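Local coordinates for protein imelysin (PDB 3OYV) that belongs to the imelysin-like proteins implicated in bacterial iron uptake and is probably a metal-binding peptidase-family protein of the outer membrane, at residues A271-W282 with F344-Y352. Sequence-based numbering, arbitrary orientation.
Sequences ACDAWITAREPW and FHTLEFLLY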
ATOM      1  N   ALA A 271       6.213  18.537  -0.803  1.00  9.35           N
ATOM      2  CA  ALA A 271       6.503  17.246  -0.204  1.00  9.44           C
ATOM      3  C   ALA A 271       5.218  16.414  -0.041  1.00  8.84           C
ATOM      4  O   ALA A 271       5.239  15.217  -0.323  1.00  9.00           O
ATOM      5  CB  ALA A 271       7.236  17.389   1.120  1.00 11.58           C
ATOM      6  N   CYS A 272       4.108  17.056   0.298  1.00  9.32           N
ATOM      7  CA  CYS A 272       2.838  16.347   0.351  1.00  8.70           C
ATOM      8  C   CYS A 272       2.445  15.825  -1.031  1.00  9.61           C
ATOM      9  O   CYS A 272       1.970  14.688  -1.177  1.00 10.12           O
ATOM     10  CB  CYS A 272       1.754  17.280   0.870  1.00  9.62           C
ATOM     11  SG  CYS A 272       1.889  17.697   2.640  1.00 11.57           S
ATOM     12  N   ASP A 273       2.605  16.660  -2.065  1.00  9.01           N
ATOM     13  CA  ASP A 273       2.347  16.172  -3.425  1.00 10.85           C
ATOM     14  C   ASP A 273       3.170  14.914  -3.722  1.00  9.59           C
ATOM     15  O   ASP A 273       2.666  13.972  -4.297  1.00  9.98           O
ATOM     16  CB  ASP A 273       2.724  17.234  -4.491  1.00 11.69           C
ATOM     17  CG  ASP A 273       1.855  18.491  -4.471  1.00 15.21           C
ATOM     18  OD1 ASP A 273       0.749  18.464  -3.935  1.00 15.24           O
ATOM     19  OD2 ASP A 273       2.298  19.516  -5.051  1.00 17.20           O
ATOM     20  N   ALA A 274       4.447  14.951  -3.350  1.00  8.85           N
ATOM     21  CA  ALA A 274       5.310  13.823  -3.561  1.00  8.56           C
ATOM     22  C   ALA A 274       4.885  12.596  -2.765  1.00  8.73           C
ATOM     23  O   ALA A 274       5.049  11.467  -3.245  1.00  9.49           O
ATOM     24  CB  ALA A 274       6.785  14.196  -3.268  1.00 10.20           C
ATOM     25  N   TRP A 275       4.337  12.817  -1.575  1.00  8.71           N
ATOM     26  CA  TRP A 275       3.841  11.707  -0.744  1.00  8.53           C
ATOM     27  C   TRP A 275       2.662  11.019  -1.439  1.00  8.57           C
ATOM     28  O   TRP A 275       2.650   9.792  -1.578  1.00  9.15           O
ATOM     29  CB  TRP A 275       3.493  12.224   0.665  1.00  9.27           C
ATOM     30  CG  TRP A 275       3.120  11.127   1.616  1.00  9.30           C
ATOM     31  CD1 TRP A 275       3.975  10.396   2.380  1.00  9.26           C
ATOM     32  CD2 TRP A 275       1.799  10.578   1.860  1.00  9.49           C
ATOM     33  NE1 TRP A 275       3.274   9.465   3.123  1.00  9.38           N
ATOM     34  CE2 TRP A 275       1.943   9.550   2.802  1.00  9.43           C
ATOM     35  CE3 TRP A 275       0.508  10.924   1.437  1.00  9.71           C
ATOM     36  CZ2 TRP A 275       0.853   8.838   3.305  1.00  9.68           C
ATOM     37  CZ3 TRP A 275      -0.553  10.181   1.906  1.00 10.36           C
ATOM     38  CH2 TRP A 275      -0.384   9.175   2.831  1.00  9.80           C
ATOM     39  N   ILE A 276       1.680  11.796  -1.899  1.00  9.45           N
ATOM     40  CA  ILE A 276       0.553  11.196  -2.612  1.00  9.82           C
ATOM     41  C   ILE A 276       1.042  10.429  -3.840  1.00  9.81           C
ATOM     42  O   ILE A 276       0.569   9.326  -4.137  1.00 10.12           O
ATOM     43  CB  ILE A 276      -0.438  12.251  -3.030  1.00 11.10           C
ATOM     44  CG1 ILE A 276      -1.095  12.871  -1.784  1.00 11.53           C
ATOM     45  CG2 ILE A 276      -1.501  11.663  -3.974  1.00 13.76           C
ATOM     46  CD1 ILE A 276      -2.139  11.993  -1.048  1.00 13.91           C
ATOM     47  N   THR A 277       1.952  11.040  -4.575  1.00  9.89           N
ATOM     48  CA  THR A 277       2.471  10.446  -5.817  1.00  9.49           C
ATOM     49  C   THR A 277       3.117   9.103  -5.524  1.00  9.35           C
ATOM     50  O   THR A 277       2.888   8.114  -6.246  1.00 11.16           O
ATOM     51  CB  THR A 277       3.431  11.424  -6.513  1.00 10.01           C
ATOM     52  OG1 THR A 277       2.672  12.575  -6.892  1.00 13.11           O
ATOM     53  CG2 THR A 277       4.143  10.787  -7.711  1.00 11.61           C
ATOM     54  N   ALA A 278       3.938   9.048  -4.480  1.00  9.11           N
ATOM     55  CA  ALA A 278       4.634   7.815  -4.100  1.00  8.75           C
ATOM     56  C   ALA A 278       3.652   6.766  -3.523  1.00 10.01           C
ATOM     57  O   ALA A 278       3.824   5.575  -3.714  1.00  9.84           O
ATOM     58  CB  ALA A 278       5.802   8.103  -3.104  1.00 10.91           C
ATOM     59  N   ARG A 279       2.623   7.236  -2.836  1.00  9.45           N
ATOM     60  CA  ARG A 279       1.625   6.338  -2.265  1.00  8.39           C
ATOM     61  C   ARG A 279       0.867   5.551  -3.313  1.00 10.06           C
ATOM     62  O   ARG A 279       0.443   4.441  -3.039  1.00 10.16           O
ATOM     63  CB  ARG A 279       0.653   7.108  -1.390  1.00  8.47           C
ATOM     64  CG  ARG A 279       1.218   7.456  -0.007  1.00  9.51           C
ATOM     65  CD  ARG A 279       1.444   6.226   0.849  1.00 10.08           C
ATOM     66  NE  ARG A 279       0.206   5.516   1.132  1.00  8.81           N
ATOM     67  CZ  ARG A 279       0.089   4.519   1.991  1.00 11.11           C
ATOM     68  NH1 ARG A 279       1.150   4.034   2.609  1.00 11.14           N
ATOM     69  NH2 ARG A 279      -1.099   3.987   2.240  1.00 12.03           N
ATOM     70  N   GLU A 280       0.683   6.120  -4.500  1.00  9.43           N
ATOM     71  CA  GLU A 280      -0.155   5.447  -5.486  0.60  8.42           C
ATOM     72  C   GLU A 280       0.359   4.064  -5.899  1.00  8.64           C
ATOM     73  O   GLU A 280      -0.404   3.102  -5.794  1.00  9.68           O
ATOM     74  CB  GLU A 280      -0.398   6.327  -6.694  0.60 10.30           C
ATOM     75  CG  GLU A 280      -1.481   5.734  -7.595  0.60 15.31           C
ATOM     76  CD  GLU A 280      -1.862   6.645  -8.726  0.60 23.94           C
ATOM     77  OE1 GLU A 280      -1.181   7.672  -8.915  0.60 27.42           O
ATOM     78  OE2 GLU A 280      -2.849   6.319  -9.417  0.60 30.60           O
ATOM     79  N   PRO A 281       1.637   3.930  -6.334  1.00  8.49           N
ATOM     80  CA  PRO A 281       2.087   2.589  -6.660  1.00  8.55           C
ATOM     81  C   PRO A 281       2.134   1.687  -5.421  1.00  8.69           C
ATOM     82  O   PRO A 281       1.864   0.474  -5.534  1.00  9.36           O
ATOM     83  CB  PRO A 281       3.469   2.808  -7.273  1.00 10.61           C
ATOM     84  CG  PRO A 281       3.889   4.141  -6.754  1.00  8.98           C
ATOM     85  CD  PRO A 281       2.657   4.934  -6.699  1.00  9.32           C
ATOM     86  N   TRP A 282       2.435   2.239  -4.247  1.00  9.04           N
ATOM     87  CA  TRP A 282       2.393   1.426  -3.029  1.00  9.21           C
ATOM     88  C   TRP A 282       0.995   0.839  -2.800  1.00  9.35           C
ATOM     89  O   TRP A 282       0.804  -0.364  -2.650  1.00  8.93           O
ATOM     90  CB  TRP A 282       2.791   2.223  -1.778  1.00  9.37           C
ATOM     91  CG  TRP A 282       2.599   1.366  -0.568  1.00  8.62           C
ATOM     92  CD1 TRP A 282       1.572   1.433   0.316  1.00 10.72           C
ATOM     93  CD2 TRP A 282       3.417   0.254  -0.169  1.00  9.79           C
ATOM     94  NE1 TRP A 282       1.696   0.437   1.245  1.00 11.07           N
ATOM     95  CE2 TRP A 282       2.806  -0.319   0.966  1.00  9.35           C
ATOM     96  CE3 TRP A 282       4.561  -0.346  -0.680  1.00 11.96           C
ATOM     97  CZ2 TRP A 282       3.348  -1.418   1.624  1.00 12.71           C
ATOM     98  CZ3 TRP A 282       5.107  -1.424  -0.007  1.00 13.83           C
ATOM     99  CH2 TRP A 282       4.487  -1.963   1.112  1.00 13.50           C
ATOM    100  N   PHE A 344       5.589   5.101   5.508  1.00  8.61           N
ATOM    101  CA  PHE A 344       4.774   6.109   4.861  1.00  9.10           C
ATOM    102  C   PHE A 344       3.928   6.939   5.836  1.00  8.63           C
ATOM    103  O   PHE A 344       3.744   8.132   5.643  1.00  9.59           O
ATOM    104  CB  PHE A 344       3.849   5.473   3.840  1.00  8.84           C
ATOM    105  CG  PHE A 344       4.482   5.177   2.496  1.00  9.33           C
ATOM    106  CD1 PHE A 344       4.863   6.232   1.684  1.00  9.74           C
ATOM    107  CD2 PHE A 344       4.628   3.867   2.030  1.00  9.79           C
ATOM    108  CE1 PHE A 344       5.355   5.997   0.446  1.00 10.04           C
ATOM    109  CE2 PHE A 344       5.133   3.623   0.762  1.00 11.74           C
ATOM    110  CZ  PHE A 344       5.534   4.703  -0.023  1.00 10.85           C
ATOM    111  N   HIS A 345       3.340   6.285   6.848  1.00  8.92           N
ATOM    112  CA  HIS A 345       2.445   7.001   7.712  1.00  8.71           C
ATOM    113  C   HIS A 345       3.157   7.911   8.722  1.00 10.35           C
ATOM    114  O   HIS A 345       2.592   8.882   9.174  1.00 11.21           O
ATOM    115  CB  HIS A 345       1.451   6.066   8.364  1.00 10.16           C
ATOM    116  CG  HIS A 345       0.561   5.412   7.364  1.00 10.55           C
ATOM    117  ND1 HIS A 345      -0.316   6.128   6.569  1.00 11.35           N
ATOM    118  CD2 HIS A 345       0.421   4.117   7.022  1.00 10.79           C
ATOM    119  CE1 HIS A 345      -0.957   5.284   5.775  1.00 11.83           C
ATOM    120  NE2 HIS A 345      -0.508   4.062   6.015  1.00 11.59           N
ATOM    121  N   THR A 346       4.393   7.594   9.057  1.00 10.05           N
ATOM    122  CA  THR A 346       5.209   8.516   9.860  1.00 10.16           C
ATOM    123  C   THR A 346       5.546   9.753   9.049  1.00  9.90           C
ATOM    124  O   THR A 346       5.427  10.864   9.542  1.00 10.41           O
ATOM    125  CB  THR A 346       6.476   7.837  10.430  1.00 10.23           C
ATOM    126  OG1 THR A 346       6.067   6.819  11.338  1.00 11.38           O
ATOM    127  CG2 THR A 346       7.300   8.867  11.188  1.00 10.09           C
ATOM    128  N   LEU A 347       5.943   9.572   7.789  1.00  9.87           N
ATOM    129  CA  LEU A 347       6.149  10.751   6.951  1.00  9.39           C
ATOM    130  C   LEU A 347       4.872  11.532   6.771  1.00  9.55           C
ATOM    131  O   LEU A 347       4.894  12.746   6.789  1.00 10.16           O
ATOM    132  CB  LEU A 347       6.744  10.333   5.635  1.00 10.73           C
ATOM    133  CG  LEU A 347       7.389  11.416   4.813  1.00 13.04           C
ATOM    134  CD1 LEU A 347       8.320  12.326   5.620  1.00 17.13           C
ATOM    135  CD2 LEU A 347       8.154  10.708   3.639  1.00 13.73           C
ATOM    136  N   GLU A 348       3.767  10.810   6.609  1.00  8.78           N
ATOM    137  CA  GLU A 348       2.470  11.471   6.518  1.00  9.55           C
ATOM    138  C   GLU A 348       2.197  12.374   7.740  1.00  9.32           C
ATOM    139  O   GLU A 348       1.759  13.524   7.608  1.00 10.16           O
ATOM    140  CB  GLU A 348       1.360  10.402   6.371  1.00  9.28           C
ATOM    141  CG  GLU A 348      -0.016  10.930   5.994  1.00  9.40           C
ATOM    142  CD  GLU A 348      -1.112   9.889   6.231  1.00 10.54           C
ATOM    143  OE1 GLU A 348      -0.822   8.824   6.796  1.00 11.26           O
ATOM    144  OE2 GLU A 348      -2.269  10.199   5.891  1.00 11.30           O
ATOM    145  N   PHE A 349       2.455  11.820   8.928  1.00 10.40           N
ATOM    146  CA  PHE A 349       2.279  12.581  10.190  1.00 10.98           C
ATOM    147  C   PHE A 349       3.101  13.871  10.186  1.00 10.39           C
ATOM    148  O   PHE A 349       2.656  14.906  10.661  1.00 12.14           O
ATOM    149  CB  PHE A 349       2.722  11.670  11.336  1.00 11.72           C
ATOM    150  CG  PHE A 349       2.654  12.284  12.718  1.00 13.20           C
ATOM    151  CD1 PHE A 349       3.660  13.091  13.194  1.00 13.20           C
ATOM    152  CD2 PHE A 349       1.651  11.927  13.592  1.00 17.57           C
ATOM    153  CE1 PHE A 349       3.582  13.618  14.467  1.00 12.11           C
ATOM    154  CE2 PHE A 349       1.603  12.438  14.879  1.00 19.38           C
ATOM    155  CZ  PHE A 349       2.554  13.292  15.295  1.00 16.29           C
ATOM    156  N   LEU A 350       4.310  13.765   9.658  1.00  9.98           N
ATOM    157  CA  LEU A 350       5.279  14.865   9.610  1.00  9.68           C
ATOM    158  C   LEU A 350       4.967  15.915   8.561  1.00  9.79           C
ATOM    159  O   LEU A 350       5.460  17.043   8.659  1.00 11.78           O
ATOM    160  CB  LEU A 350       6.694  14.288   9.429  1.00 10.26           C
ATOM    161  CG  LEU A 350       7.256  13.434  10.589  1.00 11.09           C
ATOM    162  CD1 LEU A 350       8.546  12.696  10.154  1.00 12.09           C
ATOM    163  CD2 LEU A 350       7.454  14.269  11.880  1.00 13.22           C
ATOM    164  N   LEU A 351       4.126  15.560   7.577  1.00  9.14           N
ATOM    165  CA  LEU A 351       3.804  16.431   6.463  1.00  9.55           C
ATOM    166  C   LEU A 351       2.409  17.062   6.507  1.00  9.71           C
ATOM    167  O   LEU A 351       2.194  18.104   5.896  1.00 10.34           O
ATOM    168  CB  LEU A 351       3.971  15.690   5.127  1.00  9.65           C
ATOM    169  CG  LEU A 351       5.392  15.327   4.738  1.00  9.01           C
ATOM    170  CD1 LEU A 351       5.372  14.490   3.452  1.00 10.78           C
ATOM    171  CD2 LEU A 351       6.254  16.601   4.573  1.00 10.23           C
ATOM    172  N   TYR A 352       1.464  16.382   7.162  1.00 10.31           N
ATOM    173  CA  TYR A 352       0.063  16.748   7.154  1.00 10.57           C
ATOM    174  C   TYR A 352      -0.504  16.945   8.550  1.00 10.09           C
ATOM    175  O   TYR A 352      -0.043  16.302   9.507  1.00 12.77           O
ATOM    176  CB  TYR A 352      -0.749  15.633   6.527  1.00 11.09           C
ATOM    177  CG  TYR A 352      -0.603  15.425   5.046  1.00 11.43           C
ATOM    178  CD1 TYR A 352      -1.422  16.078   4.152  1.00 11.29           C
ATOM    179  CD2 TYR A 352       0.309  14.488   4.546  1.00 11.30           C
ATOM    180  CE1 TYR A 352      -1.335  15.812   2.788  1.00 11.06           C
ATOM    181  CE2 TYR A 352       0.421  14.247   3.197  1.00 10.34           C
ATOM    182  CZ  TYR A 352      -0.421  14.891   2.323  1.00  9.83           C
ATOM    183  OH  TYR A 352      -0.309  14.589   0.988  1.00 13.73           O
TER
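Trp-275 of helix 265-283 sends its indole as a knob among Phe-344, Leu-347, Glu-348 and Leu-351 of helix 343-351. The two helical segments run roughly antiparallel. CG of Trp-275 is anti to the backbone N (chi1 -174°), which carries the ring across to the other helix. Its NE1 donates to Phe-344 O at 2.9 Å, with the N-H...O angle bent to 149°. Glu-348 N reaches that carbonyl from the opposite face. Glu-348 lays CG over the six-membered ring, 3.9 Å from its centroid, and its carboxylate is turned only 17° from the indole plane. Arg-279 CG covers the other face. Phe-344 and Tyr-352 each point an edge at the indole in offset edge-to-face pairs. Cys-272 SG sits over the Tyr-352 ring, 3.6 Å from the centroid. Phe-344 is the reciprocal knob, with Arg-279 CD over one face at 3.8 Å from its centroid.

Glu-348 OE1 accepts from His-345 ND1 at 2.8 Å, while OE2 is hydrogen-bonded to Ser-118 OG. Asp-303 forms a salt bridge with Arg-279 NH1. The ND1 bond fixes the imidazole's rotation and turns NE2 toward an unidentified molecule, probably from crystallisation, also bound by Arg-279 NH2; it may mark a small polar pocket beside the aromatic cluster.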